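Local coordinates for protein restriction endonuclease UbaLAI (Unidentified, PDB 5O63) that binds and cleaves DNA as a Type IIE restriction endonuclease, here represented by its N-terminal B3 domain, which recognises cognate DNA, at residues L142-A147 with L154-P159; A22-K27 with L108-F113. All blocks are in the same frame, centred on the assembly; numbering follows the deposited sequence.

Interaction 1 (L142-A147 with L154-P159); sequences LCFGEA and LFVVRP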
loop_
_atom_site.group_PDB
_atom_site.type_symbol
_atom_site.label_atom_id
_atom_site.label_comp_id
_atom_site.label_asym_id
_atom_site.label_seq_id
_atom_site.Cartn_x
_atom_site.Cartn_y
_atom_site.Cartn_z
ATOM N N LEU A 142 8.201 -10.498 6.212
ATOM C CA LEU A 142 7.271 -11.246 5.357
ATOM C C LEU A 142 7.256 -10.760 3.920
ATOM O O LEU A 142 7.092 -11.572 3.034
ATOM C CB LEU A 142 5.813 -11.170 5.835
ATOM C CG LEU A 142 5.449 -11.348 7.265
ATOM C CD1 LEU A 142 4.013 -10.937 7.476
ATOM C CD2 LEU A 142 5.598 -12.772 7.459
ATOM N N CYS A 143 7.376 -9.448 3.688
ATOM C CA CYS A 143 7.284 -8.926 2.343
ATOM C C CYS A 143 8.586 -9.042 1.564
ATOM O O CYS A 143 8.562 -9.186 0.336
ATOM C CB CYS A 143 6.920 -7.445 2.358
ATOM S SG CYS A 143 5.222 -7.210 3.021
ATOM N N PHE A 144 9.722 -8.926 2.273
ATOM C CA PHE A 144 11.031 -8.801 1.592
ATOM C C PHE A 144 12.022 -9.943 1.907
ATOM O O PHE A 144 13.074 -10.067 1.252
ATOM C CB PHE A 144 11.689 -7.467 1.981
ATOM C CG PHE A 144 11.004 -6.267 1.413
ATOM C CD1 PHE A 144 11.328 -5.802 0.121
ATOM C CD2 PHE A 144 9.979 -5.618 2.134
ATOM C CE1 PHE A 144 10.704 -4.682 -0.414
ATOM C CE2 PHE A 144 9.378 -4.475 1.602
ATOM C CZ PHE A 144 9.724 -4.011 0.315
ATOM N N GLY A 145 11.745 -10.726 2.941
ATOM C CA GLY A 145 12.680 -11.720 3.449
ATOM C C GLY A 145 13.602 -11.306 4.597
ATOM O O GLY A 145 13.600 -10.161 4.997
ATOM N N GLU A 146 14.441 -12.233 5.083
ATOM C CA GLU A 146 15.363 -11.969 6.216
ATOM C C GLU A 146 16.770 -11.564 5.800
ATOM O O GLU A 146 17.554 -11.058 6.591
ATOM C CB GLU A 146 15.462 -13.201 7.115
ATOM C CG GLU A 146 14.151 -13.710 7.609
ATOM C CD GLU A 146 13.599 -12.874 8.753
ATOM O OE1 GLU A 146 14.213 -11.832 9.089
ATOM O OE2 GLU A 146 12.532 -13.247 9.319
ATOM N N ALA A 147 17.076 -11.742 4.537
ATOM C CA ALA A 147 18.448 -11.530 4.105
ATOM C C ALA A 147 18.747 -10.078 3.708
ATOM O O ALA A 147 19.890 -9.688 3.704
ATOM C CB ALA A 147 18.762 -12.460 2.957
ATOM N N LEU A 154 12.752 1.499 -0.737
ATOM C CA LEU A 154 12.737 0.152 -1.254
ATOM C C LEU A 154 11.328 -0.385 -1.438
ATOM O O LEU A 154 10.483 -0.183 -0.557
ATOM C CB LEU A 154 13.464 -0.793 -0.299
ATOM C CG LEU A 154 13.455 -2.284 -0.528
ATOM C CD1 LEU A 154 14.269 -2.636 -1.812
ATOM C CD2 LEU A 154 14.132 -2.931 0.690
ATOM N N PHE A 155 11.104 -1.064 -2.540
ATOM C CA PHE A 155 9.718 -1.585 -2.749
ATOM C C PHE A 155 9.738 -2.892 -3.491
ATOM O O PHE A 155 10.738 -3.222 -4.173
ATOM C CB PHE A 155 8.825 -0.532 -3.448
ATOM C CG PHE A 155 9.107 -0.338 -4.885
ATOM C CD1 PHE A 155 10.125 0.581 -5.302
ATOM C CD2 PHE A 155 8.394 -1.035 -5.858
ATOM C CE1 PHE A 155 10.428 0.717 -6.669
ATOM C CE2 PHE A 155 8.695 -0.910 -7.257
ATOM C CZ PHE A 155 9.724 0.009 -7.658
ATOM N N VAL A 156 8.646 -3.636 -3.391
ATOM C CA VAL A 156 8.505 -4.867 -4.159
ATOM C C VAL A 156 7.112 -4.891 -4.704
ATOM O O VAL A 156 6.153 -4.410 -4.045
ATOM C CB VAL A 156 8.768 -6.083 -3.337
ATOM C CG1 VAL A 156 7.908 -6.150 -2.047
ATOM C CG2 VAL A 156 8.644 -7.351 -4.174
ATOM N N VAL A 157 6.997 -5.382 -5.923
ATOM C CA VAL A 157 5.723 -5.640 -6.529
ATOM C C VAL A 157 5.766 -7.121 -6.952
ATOM O O VAL A 157 6.644 -7.527 -7.745
ATOM C CB VAL A 157 5.475 -4.760 -7.751
ATOM C CG1 VAL A 157 4.180 -5.156 -8.400
ATOM C CG2 VAL A 157 5.470 -3.284 -7.370
ATOM N N ARG A 158 4.878 -7.951 -6.420
ATOM C CA ARG A 158 4.931 -9.359 -6.835
ATOM C C ARG A 158 3.711 -10.169 -6.417
ATOM O O ARG A 158 3.023 -9.859 -5.429
ATOM C CB ARG A 158 6.207 -10.031 -6.300
ATOM C CG ARG A 158 6.329 -10.083 -4.801
ATOM C CD ARG A 158 7.655 -10.758 -4.466
ATOM N NE ARG A 158 7.880 -10.922 -3.037
ATOM C CZ ARG A 158 7.356 -11.907 -2.321
ATOM N NH1 ARG A 158 6.562 -12.796 -2.910
ATOM N NH2 ARG A 158 7.624 -11.999 -1.019
ATOM N N PRO A 159 3.429 -11.231 -7.184
ATOM C CA PRO A 159 2.273 -12.080 -6.938
ATOM C C PRO A 159 2.401 -12.750 -5.596
ATOM O O PRO A 159 3.543 -12.888 -5.148
ATOM C CB PRO A 159 2.345 -13.144 -8.059
ATOM C CG PRO A 159 3.384 -12.677 -9.012
ATOM C CD PRO A 159 4.253 -11.678 -8.329
#
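F144 turns its CG anti to the carbonyl carbon (chi1 -70°), which carries the ring from the last turn of helix 136-144 across to L154 and V156, while V156 sets CG1 between its own N and carbonyl carbon (chi1 54°), aiming that methyl at the ring. The helix end thus packs on strand 155-159, an outermost strand of the B3 domain's open barrel-like sheet. V156 CG1 lies over one face of the F144 ring, 3.9 Å from its centroid, a CH-pi contact; a branched residue suits the spot because its methyl can meet the ring close to the backbone. L154 approaches obliquely, its CG 3.7 Å from F144 CE1, and the ring edge faces the backbone of F155. A wide, flat side chain is apt here, and F140 stacks on it within the helix. An alanine in place of F144 is likely to leave V156 CG1 and L154 without their aromatic partner and to open a gap between helix and strand. The chain of R158 is extended from CG to NE; NH2, in one of two conformers and so with some doubt, makes a long hydrogen bond of 3.3 Å to C143 O, arriving from above the carbonyl plane.

Interaction 2 (A22-K27 with L108-F113); sequences AAMFAK and LTIFLF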
loop_
_atom_site.group_PDB
_atom_site.type_symbol
_atom_site.label_atom_id
_atom_site.label_comp_id
_atom_site.label_asym_id
_atom_site.label_seq_id
_atom_site.Cartn_x
_atom_site.Cartn_y
_atom_site.Cartn_z
ATOM N N ALA A 22 -3.643 -13.164 -5.299
ATOM C CA ALA A 22 -3.355 -11.793 -4.872
ATOM C C ALA A 22 -2.020 -11.306 -5.445
ATOM O O ALA A 22 -1.161 -12.116 -5.790
ATOM C CB ALA A 22 -3.321 -11.682 -3.349
ATOM N N ALA A 23 -1.897 -9.979 -5.523
ATOM C CA ALA A 23 -0.671 -9.311 -5.824
ATOM C C ALA A 23 -0.404 -8.327 -4.682
ATOM O O ALA A 23 -1.334 -7.837 -4.042
ATOM C CB ALA A 23 -0.752 -8.560 -7.140
ATOM N N MET A 24 0.862 -8.077 -4.449
ATOM C CA MET A 24 1.275 -7.132 -3.388
ATOM C C MET A 24 2.195 -6.064 -3.920
ATOM O O MET A 24 3.096 -6.328 -4.739
ATOM C CB MET A 24 1.954 -7.909 -2.249
ATOM C CG MET A 24 2.643 -7.022 -1.172
ATOM S SD MET A 24 3.538 -7.948 0.087
ATOM C CE MET A 24 4.846 -8.619 -0.883
ATOM N N PHE A 25 1.974 -4.837 -3.447
ATOM C CA PHE A 25 2.953 -3.764 -3.586
ATOM C C PHE A 25 3.299 -3.297 -2.177
ATOM O O PHE A 25 2.421 -2.791 -1.464
ATOM C CB PHE A 25 2.366 -2.627 -4.452
ATOM C CG PHE A 25 3.052 -1.292 -4.271
ATOM C CD1 PHE A 25 4.419 -1.115 -4.460
ATOM C CD2 PHE A 25 2.304 -0.184 -3.900
ATOM C CE1 PHE A 25 5.033 0.157 -4.278
ATOM C CE2 PHE A 25 2.882 1.078 -3.721
ATOM C CZ PHE A 25 4.255 1.275 -3.897
ATOM N N ALA A 26 4.535 -3.449 -1.740
ATOM C CA ALA A 26 4.970 -3.016 -0.398
ATOM C C ALA A 26 6.123 -2.057 -0.573
ATOM O O ALA A 26 7.003 -2.251 -1.428
ATOM C CB ALA A 26 5.388 -4.161 0.447
ATOM N N LYS A 27 6.105 -1.027 0.245
ATOM C CA LYS A 27 7.063 0.088 0.107
ATOM C C LYS A 27 7.549 0.498 1.492
ATOM O O LYS A 27 6.762 0.773 2.414
ATOM C CB LYS A 27 6.459 1.305 -0.607
ATOM C CG LYS A 27 7.521 2.388 -0.877
ATOM C CD LYS A 27 6.880 3.750 -1.266
ATOM C CE LYS A 27 8.019 4.747 -1.604
ATOM N NZ LYS A 27 7.458 6.186 -1.768
ATOM N N LEU A 108 6.438 1.342 6.844
ATOM C CA LEU A 108 6.121 0.448 5.739
ATOM C C LEU A 108 4.645 0.667 5.344
ATOM O O LEU A 108 3.816 0.832 6.220
ATOM C CB LEU A 108 6.350 -1.037 6.168
ATOM C CG LEU A 108 6.165 -2.096 5.104
ATOM C CD1 LEU A 108 7.315 -2.047 4.065
ATOM C CD2 LEU A 108 6.089 -3.547 5.744
ATOM N N THR A 109 4.359 0.637 4.053
ATOM C CA THR A 109 2.986 0.435 3.596
ATOM C C THR A 109 2.888 -0.838 2.805
ATOM O O THR A 109 3.770 -1.126 1.987
ATOM C CB THR A 109 2.500 1.618 2.754
ATOM O OG1 THR A 109 3.345 1.816 1.592
ATOM C CG2 THR A 109 2.437 2.858 3.593
ATOM N N ILE A 110 1.816 -1.611 3.040
ATOM C CA ILE A 110 1.532 -2.788 2.238
ATOM C C ILE A 110 0.182 -2.593 1.562
ATOM O O ILE A 110 -0.795 -2.291 2.224
ATOM C CB ILE A 110 1.508 -4.067 3.053
ATOM C CG1 ILE A 110 2.841 -4.284 3.774
ATOM C CG2 ILE A 110 1.070 -5.280 2.109
ATOM C CD1 ILE A 110 2.777 -5.446 4.697
ATOM N N PHE A 111 0.139 -2.768 0.242
ATOM C CA PHE A 111 -1.115 -2.784 -0.487
ATOM C C PHE A 111 -1.252 -4.187 -1.060
ATOM O O PHE A 111 -0.308 -4.743 -1.590
ATOM C CB PHE A 111 -1.135 -1.779 -1.634
ATOM C CG PHE A 111 -1.008 -0.328 -1.225
ATOM C CD1 PHE A 111 -2.149 0.451 -1.190
ATOM C CD2 PHE A 111 0.261 0.253 -0.988
ATOM C CE1 PHE A 111 -2.050 1.818 -0.839
ATOM C CE2 PHE A 111 0.340 1.617 -0.630
ATOM C CZ PHE A 111 -0.819 2.349 -0.573
ATOM N N LEU A 112 -2.445 -4.747 -0.979
ATOM C CA LEU A 112 -2.693 -6.073 -1.534
ATOM C C LEU A 112 -3.886 -5.942 -2.465
ATOM O O LEU A 112 -4.879 -5.315 -2.081
ATOM C CB LEU A 112 -3.019 -7.067 -0.421
ATOM C CG LEU A 112 -3.101 -8.548 -0.753
ATOM C CD1 LEU A 112 -1.695 -9.076 -0.884
ATOM C CD2 LEU A 112 -3.943 -9.324 0.334
ATOM N N PHE A 113 -3.792 -6.490 -3.677
ATOM C CA PHE A 113 -4.948 -6.577 -4.555
ATOM C C PHE A 113 -5.328 -8.027 -4.591
ATOM O O PHE A 113 -4.527 -8.856 -5.010
ATOM C CB PHE A 113 -4.687 -6.039 -5.971
ATOM C CG PHE A 113 -5.899 -6.184 -6.869
ATOM C CD1 PHE A 113 -6.963 -5.312 -6.763
ATOM C CD2 PHE A 113 -5.988 -7.245 -7.758
ATOM C CE1 PHE A 113 -8.098 -5.457 -7.571
ATOM C CE2 PHE A 113 -7.099 -7.395 -8.575
ATOM C CZ PHE A 113 -8.156 -6.494 -8.481
#
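F25 and F111 lie side by side and point the same way, their planes only 15° apart but slid so far that the rings barely overlap, with centroids 5.7 Å apart. They meet through F25 CD2 and F111 CD2, 3.6 Å apart. Different torsions produce the match: F25 sets CG anti to its backbone N (chi1 159°), whereas F111 sets its own anti to the carbonyl carbon (chi1 -63°). F50 and F125 meet the F111 ring edge-to-face, so F111 sits among aromatic rings, where a large flat side chain fits.

On the other face, M24, an engineered residue, crosses I110 at a slant; its CG is 4.0 Å from I110 CG2, and its chain bends at the sulfur. The small CB of A26 reaches I110 CG1 at 4.2 Å. C143 of helix 136-144 touches both M24 and I110; the apolar I110 and A26 suit a face packed under a helix.

The two strands are antiparallel neighbours in the B3 pseudobarrel sheet, with 121-128 beyond one and 155-159 beyond the other. A23 with F113, F25 with F111 and K27 with T109 are hydrogen-bonded pairs, each joined by two N-H to O bonds, as in F111 N to F25 O at 2.8 Å; M24 with L112 and A26 with I110 are the non-hydrogen-bonded pairs between them.

K27 lays its CB 3.8 Å from T109 OG1, then runs out fully extended, and its ammonium leaves this pair for a salt bridge with D33 and a hydrogen bond to L41 O. T109 OG1 is buried with no polar partner in the model.

In the fold
Interaction 2 closes before interaction 1 opens along the chain, and their centres lie 9 Å apart. Both belong to one sheet, in which strand 19-28 runs between strands 108-116 and 155-159, antiparallel to each. Backbone bonds probably join the two contacts directly, from V156 N to A26 O and from R158 N to M24 O, both 2.9 Å. Helix 136-144 spans them as well, since C143 SG packs on I110 CD1 at 3.4 Å. Interaction 2 is buried near the chain's centre, whereas interaction 1 lies at the surface. Their nearest atoms are about 5 Å (interaction 1) and about 4 Å (interaction 2) from the bound DNA, so both lie close to it, and together they join helix 136-144 to the sheet.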